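PDB 5TZ6: CurJ, which is a polyketide synthase module whose dehydratase domain carries out vinylogous dehydration in curacin biosynthesis, here in an inactive mutant form. Local coordinates for residues A[48-53]-A[217-222]; A[35-40]-A[180-185]; A[54-59]-A[209-214]. The protein carries 1 engineered substitution. All coordinates share one frame; numbering follows the deposited sequence.

Contact 1: A[48-53]-A[217-222]; sequences VVPGAS and LVDSCF. With 7OD ((2E,5R)-5-hydroxy-2-methylhept-2-enoic acid), chain C.
Ala-52 carries the apolar part of this contact. Its methyl group points at helix 215-223 and meets three of its residues. Ala-52 CB lies 3.3 Å from Val-218 CG1, a tight approach. That branch stands anti to the backbone N of Val-218 (chi1 177°), which brings it over Ala-52. Ala-52 CB sits 3.4 Å from the backbone N of Asp-219. It also meets the Phe-222 ring, with Ala-52 CB 3.8 Å from CE2. So small a side chain lets the two helices approach closely, and the CA atoms of Ala-52 and Asp-219 are 5.1 Å apart.

The polar part belongs to Asp-219 and the bound hydroxy acid. The ligand hydroxyl OAH donates a hydrogen bond of 3.0 Å to Asp-219 OD1. Asp-219 OD1 also lies 3.5 Å from Pro-50 CB, and the two side chains cross at about a right angle. The ligand methyl CAK packs 3.7 Å from Pro-50 CA. Gln-223 bonds the other carboxylate oxygen, OD2, in the D-x-x-x-Q pattern of polyketide dehydratases.

Pro-50 occupies the N-cap position of helix 51-65, just after strand 46-49. The engineered Phe-41 of strand 41-43 touches Pro-50 and Asp-219, while Phe-222 packs on strand 239-250.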
loop_
_atom_site.group_PDB
_atom_site.type_symbol
_atom_site.label_atom_id
_atom_site.label_comp_id
_atom_site.label_asym_id
_atom_site.label_seq_id
_atom_site.Cartn_x
_atom_site.Cartn_y
_atom_site.Cartn_z
ATOM N N VAL A 48 -3.333 16.655 -19.042
ATOM C CA VAL A 48 -4.025 17.072 -17.831
ATOM C C VAL A 48 -5.082 16.036 -17.494
ATOM O O VAL A 48 -5.783 15.533 -18.381
ATOM C CB VAL A 48 -4.662 18.468 -17.986
ATOM C CG1 VAL A 48 -5.604 18.753 -16.821
ATOM C CG2 VAL A 48 -3.585 19.535 -18.062
ATOM N N VAL A 49 -5.194 15.709 -16.207
ATOM C CA VAL A 49 -6.218 14.812 -15.703
ATOM C C VAL A 49 -7.398 15.663 -15.250
ATOM O O VAL A 49 -7.254 16.408 -14.261
ATOM C CB VAL A 49 -5.696 13.946 -14.553
ATOM C CG1 VAL A 49 -6.811 13.066 -14.020
ATOM C CG2 VAL A 49 -4.512 13.114 -15.010
ATOM N N PRO A 50 -8.552 15.590 -15.895
ATOM C CA PRO A 50 -9.696 16.391 -15.463
ATOM C C PRO A 50 -10.316 15.848 -14.180
ATOM O O PRO A 50 -10.107 14.697 -13.791
ATOM C CB PRO A 50 -10.666 16.281 -16.643
ATOM C CG PRO A 50 -10.341 14.957 -17.260
ATOM C CD PRO A 50 -8.854 14.791 -17.103
ATOM N N GLY A 51 -11.095 16.714 -13.523
ATOM C CA GLY A 51 -11.765 16.315 -12.288
ATOM C C GLY A 51 -12.610 15.063 -12.456
ATOM O O GLY A 51 -12.594 14.161 -11.607
ATOM N N ALA A 52 -13.379 15.003 -13.545
ATOM C CA ALA A 52 -14.188 13.832 -13.870
ATOM C C ALA A 52 -13.395 12.552 -13.644
ATOM O O ALA A 52 -13.922 11.560 -13.125
ATOM C CB ALA A 52 -14.675 13.909 -15.318
ATOM N N SER A 53 -12.117 12.573 -14.012
ATOM C CA SER A 53 -11.280 11.401 -13.806
ATOM C C SER A 53 -11.202 11.048 -12.330
ATOM O O SER A 53 -11.350 9.883 -11.952
ATOM C CB SER A 53 -9.882 11.644 -14.368
ATOM O OG SER A 53 -9.010 10.589 -13.998
ATOM N N LEU A 217 -16.253 9.060 -19.900
ATOM C CA LEU A 217 -17.709 9.181 -19.896
ATOM C C LEU A 217 -18.166 10.271 -18.929
ATOM O O LEU A 217 -19.018 11.106 -19.273
ATOM C CB LEU A 217 -18.335 7.834 -19.534
ATOM C CG LEU A 217 -19.852 7.810 -19.368
ATOM C CD1 LEU A 217 -20.536 8.331 -20.626
ATOM C CD2 LEU A 217 -20.316 6.402 -19.037
ATOM N N VAL A 218 -17.585 10.296 -17.727
ATOM C CA VAL A 218 -17.878 11.359 -16.768
ATOM C C VAL A 218 -17.550 12.719 -17.370
ATOM O O VAL A 218 -18.351 13.670 -17.296
ATOM C CB VAL A 218 -17.102 11.114 -15.461
ATOM C CG1 VAL A 218 -17.337 12.244 -14.465
ATOM C CG2 VAL A 218 -17.513 9.775 -14.858
ATOM N N ASP A 219 -16.385 12.821 -18.017
ATOM C CA ASP A 219 -16.024 14.091 -18.623
ATOM C C ASP A 219 -17.027 14.484 -19.692
ATOM O O ASP A 219 -17.459 15.638 -19.743
ATOM C CB ASP A 219 -14.622 14.038 -19.211
ATOM C CG ASP A 219 -14.070 15.421 -19.487
ATOM O OD1 ASP A 219 -13.658 16.094 -18.519
ATOM O OD2 ASP A 219 -14.067 15.840 -20.668
ATOM N N SER A 220 -17.421 13.539 -20.548
ATOM C CA SER A 220 -18.399 13.870 -21.580
ATOM C C SER A 220 -19.658 14.451 -20.951
ATOM O O SER A 220 -20.215 15.451 -21.437
ATOM C CB SER A 220 -18.739 12.623 -22.395
ATOM O OG SER A 220 -17.592 12.108 -23.052
ATOM N N CYS A 221 -20.093 13.862 -19.835
ATOM C CA CYS A 221 -21.259 14.391 -19.139
ATOM C C CYS A 221 -21.047 15.850 -18.765
ATOM O O CYS A 221 -21.923 16.692 -18.992
ATOM C CB CYS A 221 -21.566 13.553 -17.895
ATOM S SG CYS A 221 -22.359 11.982 -18.261
ATOM N N PHE A 222 -19.882 16.176 -18.198
ATOM C CA PHE A 222 -19.618 17.587 -17.918
ATOM C C PHE A 222 -19.547 18.429 -19.192
ATOM O O PHE A 222 -19.893 19.616 -19.166
ATOM C CB PHE A 222 -18.331 17.740 -17.110
ATOM C CG PHE A 222 -18.372 17.064 -15.770
ATOM C CD1 PHE A 222 -19.582 16.679 -15.210
ATOM C CD2 PHE A 222 -17.205 16.831 -15.058
ATOM C CE1 PHE A 222 -19.626 16.053 -13.977
ATOM C CE2 PHE A 222 -17.239 16.212 -13.823
ATOM C CZ PHE A 222 -18.453 15.821 -13.283
HETATM O OAB 7OD C . -9.231 22.532 -18.044
HETATM C CAA 7OD C . -9.313 21.806 -17.032
HETATM O OAI 7OD C . -8.403 21.833 -16.172
HETATM C CAC 7OD C . -10.527 20.889 -16.843
HETATM C CAK 7OD C . -10.619 19.997 -15.594
HETATM C CAD 7OD C . -11.647 20.856 -17.896
HETATM C CAE 7OD C . -12.844 19.921 -17.661
HETATM C CAF 7OD C . -14.013 20.039 -18.670
HETATM O OAH 7OD C . -13.976 18.916 -19.556
HETATM C CAG 7OD C . -13.995 21.324 -19.506
HETATM C CAJ 7OD C . -15.372 21.488 -20.155
#

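Contact 2: A[35-40]-A[180-185]; sequences LPFLAD and QSFRWI
Asp-40 and Ser-181 form the tight polar centre of this contact between two loops. Asp-40 OD2 takes both bonds. The hydroxyl OG of Ser-181 gives a short one of 2.5 Å, on the anti side of the carboxylate and 19° out of its plane. The backbone N of Ser-181 gives the other, 3.1 Å to Asp-40 OD2, tilted out of the plane on the opposite side from OG and fairly straight at 161°. Two donors from one residue grip a single oxygen. The hydroxyl lies between its own backbone N and carbonyl carbon (chi1 58°), which also brings OG within 3.4 Å of Phe-37 CB.

Phe-182 closes the inner side. Its ring edge meets the Phe-37 carbonyl, with CE2 3.5 Å from O. The same edge touches Asp-40, CD2 lying 3.8 Å from CB. The two phenyl rings meet more loosely, 4.4 Å between Phe-37 CD1 and Phe-182 CE2. Gln-180 marks the solvent side, where its amide end leads away from Asp-40.

Phe-182 also meets Phe-41 edge-to-face and touches Asp-219; its side chain, about 7 Å from the ligand, probably sits in the second shell. The contact joins loops from the two halves of a double hotdog fold.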
loop_
_atom_site.group_PDB
_atom_site.type_symbol
_atom_site.label_atom_id
_atom_site.label_comp_id
_atom_site.label_asym_id
_atom_site.label_seq_id
_atom_site.Cartn_x
_atom_site.Cartn_y
_atom_site.Cartn_z
ATOM N N LEU A 35 -2.317 4.631 -18.496
ATOM C CA LEU A 35 -3.671 5.063 -18.839
ATOM C C LEU A 35 -3.614 5.764 -20.188
ATOM O O LEU A 35 -3.449 6.991 -20.261
ATOM C CB LEU A 35 -4.243 5.969 -17.753
ATOM C CG LEU A 35 -4.269 5.305 -16.377
ATOM C CD1 LEU A 35 -4.770 6.271 -15.320
ATOM C CD2 LEU A 35 -5.135 4.056 -16.435
ATOM N N PRO A 36 -3.769 5.016 -21.281
ATOM C CA PRO A 36 -3.563 5.614 -22.610
ATOM C C PRO A 36 -4.492 6.777 -22.901
ATOM O O PRO A 36 -4.047 7.785 -23.459
ATOM C CB PRO A 36 -3.802 4.433 -23.563
ATOM C CG PRO A 36 -3.557 3.216 -22.729
ATOM C CD PRO A 36 -4.043 3.572 -21.356
ATOM N N PHE A 37 -5.771 6.675 -22.529
ATOM C CA PHE A 37 -6.721 7.733 -22.854
ATOM C C PHE A 37 -6.317 9.078 -22.261
ATOM O O PHE A 37 -6.802 10.118 -22.724
ATOM C CB PHE A 37 -8.116 7.369 -22.345
ATOM C CG PHE A 37 -8.174 7.141 -20.852
ATOM C CD1 PHE A 37 -8.302 8.208 -19.975
ATOM C CD2 PHE A 37 -8.103 5.860 -20.327
ATOM C CE1 PHE A 37 -8.356 8.001 -18.610
ATOM C CE2 PHE A 37 -8.156 5.651 -18.963
ATOM C CZ PHE A 37 -8.280 6.722 -18.105
ATOM N N LEU A 38 -5.444 9.087 -21.251
ATOM C CA LEU A 38 -4.971 10.353 -20.703
ATOM C C LEU A 38 -4.288 11.207 -21.766
ATOM O O LEU A 38 -4.269 12.439 -21.657
ATOM C CB LEU A 38 -4.016 10.089 -19.540
ATOM C CG LEU A 38 -4.657 9.738 -18.194
ATOM C CD1 LEU A 38 -3.590 9.416 -17.163
ATOM C CD2 LEU A 38 -5.534 10.879 -17.720
ATOM N N ALA A 39 -3.741 10.580 -22.804
ATOM C CA ALA A 39 -3.106 11.327 -23.876
ATOM C C ALA A 39 -4.108 12.067 -24.755
ATOM O O ALA A 39 -3.689 12.753 -25.695
ATOM C CB ALA A 39 -2.256 10.384 -24.731
ATOM N N ASP A 40 -5.406 11.961 -24.474
ATOM C CA ASP A 40 -6.433 12.575 -25.304
ATOM C C ASP A 40 -7.066 13.802 -24.661
ATOM O O ASP A 40 -8.031 14.345 -25.208
ATOM C CB ASP A 40 -7.513 11.553 -25.656
ATOM C CG ASP A 40 -7.051 10.569 -26.706
ATOM O OD1 ASP A 40 -5.975 10.806 -27.288
ATOM O OD2 ASP A 40 -7.762 9.577 -26.969
ATOM N N GLN A 180 -9.774 11.317 -29.368
ATOM C CA GLN A 180 -10.911 10.479 -29.735
ATOM C C GLN A 180 -11.604 9.902 -28.508
ATOM O O GLN A 180 -12.836 9.940 -28.407
ATOM C CB GLN A 180 -10.447 9.347 -30.650
ATOM C CG GLN A 180 -11.572 8.525 -31.260
ATOM C CD GLN A 180 -11.109 7.689 -32.443
ATOM O OE1 GLN A 180 -10.075 7.970 -33.052
ATOM N NE2 GLN A 180 -11.873 6.652 -32.770
ATOM N N SER A 181 -10.832 9.410 -27.543
ATOM C CA SER A 181 -11.448 8.705 -26.431
ATOM C C SER A 181 -12.233 9.622 -25.502
ATOM O O SER A 181 -12.998 9.117 -24.675
ATOM C CB SER A 181 -10.372 7.946 -25.657
ATOM O OG SER A 181 -9.378 8.832 -25.183
ATOM N N PHE A 182 -12.118 10.942 -25.644
ATOM C CA PHE A 182 -12.935 11.862 -24.860
ATOM C C PHE A 182 -14.143 12.388 -25.630
ATOM O O PHE A 182 -14.880 13.226 -25.100
ATOM C CB PHE A 182 -12.081 13.039 -24.353
ATOM C CG PHE A 182 -11.418 12.778 -23.030
ATOM C CD1 PHE A 182 -12.079 13.056 -21.840
ATOM C CD2 PHE A 182 -10.144 12.244 -22.968
ATOM C CE1 PHE A 182 -11.480 12.801 -20.606
ATOM C CE2 PHE A 182 -9.537 11.992 -21.739
ATOM C CZ PHE A 182 -10.208 12.267 -20.559
ATOM N N ARG A 183 -14.372 11.916 -26.854
ATOM C CA ARG A 183 -15.457 12.412 -27.700
ATOM C C ARG A 183 -16.565 11.363 -27.742
ATOM O O ARG A 183 -16.718 10.625 -28.713
ATOM C CB ARG A 183 -14.936 12.766 -29.101
ATOM C CG ARG A 183 -13.960 13.947 -29.088
ATOM C CD ARG A 183 -13.470 14.334 -30.472
ATOM N NE ARG A 183 -12.561 15.469 -30.385
ATOM C CZ ARG A 183 -12.539 16.486 -31.243
ATOM N NH1 ARG A 183 -11.681 17.488 -31.064
ATOM N NH2 ARG A 183 -13.398 16.522 -32.255
ATOM N N TRP A 184 -17.342 11.307 -26.659
ATOM C CA TRP A 184 -18.457 10.380 -26.523
ATOM C C TRP A 184 -19.743 10.911 -27.137
ATOM O O TRP A 184 -20.590 10.118 -27.568
ATOM C CB TRP A 184 -18.724 10.079 -25.038
ATOM C CG TRP A 184 -17.793 9.095 -24.379
ATOM C CD1 TRP A 184 -16.458 9.251 -24.146
ATOM C CD2 TRP A 184 -18.143 7.806 -23.859
ATOM N NE1 TRP A 184 -15.954 8.140 -23.517
ATOM C CE2 TRP A 184 -16.968 7.236 -23.330
ATOM C CE3 TRP A 184 -19.335 7.076 -23.793
ATOM C CZ2 TRP A 184 -16.950 5.970 -22.741
ATOM C CZ3 TRP A 184 -19.316 5.815 -23.209
ATOM C CH2 TRP A 184 -18.132 5.278 -22.692
ATOM N N ILE A 185 -19.922 12.229 -27.161
ATOM C CA ILE A 185 -21.184 12.828 -27.587
ATOM C C ILE A 185 -21.309 12.717 -29.103
ATOM O O ILE A 185 -20.594 13.388 -29.850
ATOM C CB ILE A 185 -21.304 14.281 -27.116
ATOM C CG1 ILE A 185 -21.236 14.323 -25.581
ATOM C CG2 ILE A 185 -22.576 14.913 -27.656
ATOM C CD1 ILE A 185 -21.331 15.689 -24.968
#

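Contact 3: A[54-59]-A[209-214]; sequences HISLLL and TKYQLH
Ser-56 turns its hydroxyl out of helix 51-65 onto the backbone of the 209-214 loop. OG donates a hydrogen bond of 2.7 Å to the carbonyl O of Leu-213. The C=O...donor angle is 159°. The donor is tilted 17° from the carbonyl plane. The serine reaches that oxygen because its first torsion (chi1 169°) swings OG to the side of the carbonyl carbon, opposite the backbone N. The edge of the Tyr-211 ring lies beside the same hydroxyl, CD2 being 4.1 Å from Ser-56 OG. One face of this ring takes His-214, whose CD2 stands 3.6 Å above the ring plane of Tyr-211, toward its rim.

In the double hotdog fold of polyketide synthase dehydratases, helix 51-65 is the central helix of the first hotdog. The 209-214 loop leads into its counterpart, helix 215-223. His-214 is the N-cap of that helix, and its ND1 accepts from the backbone N of Thr-216. An alanine in place of Ser-56 would leave the Leu-213 carbonyl without this donor and is likely to weaken the hold of the helix on the loop.

One turn on, Leu-59 and Leu-213 cross obliquely. CD1 of Leu-59 is 4.1 Å from CB of Leu-213. Gln-212 lies alongside, its CB 4.1 Å from Leu-59 CB. Its OE1 bonds His-9. Phe-250 touches Leu-59, Gln-212 and Leu-213.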
loop_
_atom_site.group_PDB
_atom_site.type_symbol
_atom_site.label_atom_id
_atom_site.label_comp_id
_atom_site.label_asym_id
_atom_site.label_seq_id
_atom_site.Cartn_x
_atom_site.Cartn_y
_atom_site.Cartn_z
ATOM N N HIS A 54 -10.955 12.048 -11.477
ATOM C CA HIS A 54 -10.921 11.797 -10.038
ATOM C C HIS A 54 -12.251 11.255 -9.530
ATOM O O HIS A 54 -12.272 10.453 -8.588
ATOM C CB HIS A 54 -10.525 13.072 -9.297
ATOM C CG HIS A 54 -9.222 13.641 -9.762
ATOM N ND1 HIS A 54 -9.130 14.842 -10.432
ATOM C CD2 HIS A 54 -7.961 13.148 -9.695
ATOM C CE1 HIS A 54 -7.866 15.074 -10.740
ATOM N NE2 HIS A 54 -7.137 14.061 -10.305
ATOM N N ILE A 55 -13.365 11.669 -10.141
ATOM C CA ILE A 55 -14.658 11.091 -9.780
ATOM C C ILE A 55 -14.680 9.600 -10.102
ATOM O O ILE A 55 -15.065 8.767 -9.271
ATOM C CB ILE A 55 -15.797 11.846 -10.486
ATOM C CG1 ILE A 55 -15.803 13.314 -10.038
ATOM C CG2 ILE A 55 -17.132 11.143 -10.277
ATOM C CD1 ILE A 55 -17.110 14.026 -10.265
ATOM N N SER A 56 -14.261 9.241 -11.315
ATOM C CA SER A 56 -14.190 7.828 -11.678
ATOM C C SER A 56 -13.269 7.057 -10.729
ATOM O O SER A 56 -13.569 5.918 -10.336
ATOM C CB SER A 56 -13.738 7.712 -13.138
ATOM O OG SER A 56 -13.405 6.386 -13.487
ATOM N N LEU A 57 -12.172 7.687 -10.302
ATOM C CA LEU A 57 -11.238 7.051 -9.375
ATOM C C LEU A 57 -11.890 6.793 -8.021
ATOM O O LEU A 57 -11.684 5.732 -7.410
ATOM C CB LEU A 57 -9.993 7.923 -9.223
ATOM C CG LEU A 57 -8.846 7.440 -8.336
ATOM C CD1 LEU A 57 -8.314 6.106 -8.819
ATOM C CD2 LEU A 57 -7.735 8.480 -8.326
ATOM N N LEU A 58 -12.686 7.749 -7.537
ATOM C CA LEU A 58 -13.357 7.530 -6.260
ATOM C C LEU A 58 -14.430 6.459 -6.385
ATOM O O LEU A 58 -14.622 5.665 -5.462
ATOM C CB LEU A 58 -13.938 8.835 -5.732
ATOM C CG LEU A 58 -12.822 9.738 -5.201
ATOM C CD1 LEU A 58 -13.186 11.210 -5.311
ATOM C CD2 LEU A 58 -12.487 9.359 -3.764
ATOM N N LEU A 59 -15.139 6.407 -7.515
ATOM C CA LEU A 59 -16.058 5.289 -7.702
ATOM C C LEU A 59 -15.316 3.961 -7.622
ATOM O O LEU A 59 -15.826 2.992 -7.043
ATOM C CB LEU A 59 -16.808 5.413 -9.030
ATOM C CG LEU A 59 -17.765 6.602 -9.156
ATOM C CD1 LEU A 59 -18.567 6.520 -10.451
ATOM C CD2 LEU A 59 -18.685 6.695 -7.957
ATOM N N THR A 209 -15.672 -2.382 -19.160
ATOM C CA THR A 209 -16.350 -3.367 -18.326
ATOM C C THR A 209 -15.806 -3.371 -16.906
ATOM O O THR A 209 -16.564 -3.606 -15.957
ATOM C CB THR A 209 -16.223 -4.759 -18.943
ATOM O OG1 THR A 209 -17.497 -5.170 -19.454
ATOM C CG2 THR A 209 -15.733 -5.767 -17.909
ATOM N N LYS A 210 -14.508 -3.116 -16.736
ATOM C CA LYS A 210 -13.918 -3.094 -15.404
ATOM C C LYS A 210 -14.154 -1.776 -14.682
ATOM O O LYS A 210 -14.026 -1.727 -13.454
ATOM C CB LYS A 210 -12.413 -3.369 -15.490
ATOM C CG LYS A 210 -11.985 -4.742 -14.983
ATOM C CD LYS A 210 -12.361 -5.845 -15.958
ATOM C CE LYS A 210 -11.671 -7.153 -15.600
ATOM N NZ LYS A 210 -11.895 -7.541 -14.179
ATOM N N TYR A 211 -14.499 -0.719 -15.411
ATOM C CA TYR A 211 -14.783 0.572 -14.802
ATOM C C TYR A 211 -16.232 0.644 -14.340
ATOM O O TYR A 211 -17.134 0.110 -14.991
ATOM C CB TYR A 211 -14.527 1.704 -15.796
ATOM C CG TYR A 211 -13.080 1.972 -16.152
ATOM C CD1 TYR A 211 -12.461 1.282 -17.185
ATOM C CD2 TYR A 211 -12.346 2.947 -15.486
ATOM C CE1 TYR A 211 -11.142 1.539 -17.529
ATOM C CE2 TYR A 211 -11.024 3.208 -15.823
ATOM C CZ TYR A 211 -10.429 2.501 -16.845
ATOM O OH TYR A 211 -9.118 2.755 -17.190
ATOM N N GLN A 212 -16.456 1.320 -13.213
ATOM C CA GLN A 212 -17.810 1.748 -12.879
ATOM C C GLN A 212 -18.309 2.771 -13.897
ATOM O O GLN A 212 -19.320 2.555 -14.574
ATOM C CB GLN A 212 -17.861 2.324 -11.459
ATOM C CG GLN A 212 -17.811 1.290 -10.340
ATOM C CD GLN A 212 -16.552 0.452 -10.361
ATOM O OE1 GLN A 212 -15.443 0.981 -10.330
ATOM N NE2 GLN A 212 -16.716 -0.867 -10.407
ATOM N N LEU A 213 -17.609 3.900 -14.002
ATOM C CA LEU A 213 -17.840 4.899 -15.039
ATOM C C LEU A 213 -16.489 5.355 -15.555
ATOM O O LEU A 213 -15.691 5.912 -14.794
ATOM C CB LEU A 213 -18.637 6.099 -14.521
ATOM C CG LEU A 213 -20.124 5.929 -14.243
ATOM C CD1 LEU A 213 -20.730 7.275 -13.895
ATOM C CD2 LEU A 213 -20.827 5.315 -15.446
ATOM N N HIS A 214 -16.234 5.113 -16.834
ATOM C CA HIS A 214 -14.958 5.481 -17.419
ATOM C C HIS A 214 -14.713 6.977 -17.238
ATOM O O HIS A 214 -15.647 7.781 -17.361
ATOM C CB HIS A 214 -14.931 5.119 -18.903
ATOM C CG HIS A 214 -13.550 5.017 -19.476
ATOM N ND1 HIS A 214 -12.829 6.121 -19.877
ATOM C CD2 HIS A 214 -12.762 3.943 -19.721
ATOM C CE1 HIS A 214 -11.653 5.732 -20.339
ATOM N NE2 HIS A 214 -11.588 4.414 -20.258
#

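The three contacts join the same two halves of the chain. The first partners follow in the order 35-40, 48-53, 54-59, and the second 180-185, 209-214, 217-222. Contact 3 is nested within the loop closed by contact 1, while contact 2 crosses both. Contacts 1 and 3 share helix 51-65, their centres about 11 Å apart. Helix 215-223 belongs to contact 1 and begins just after contact 3. Contact 2 lies about 10 Å from contact 1 and about 14 Å from contact 3, centre to centre. Trp-184 packs on helix 215-223, and Phe-37 reaches Tyr-211 and His-214. Together they join the two hotdog halves, with contact 1 at the ligand and contact 3 farther off.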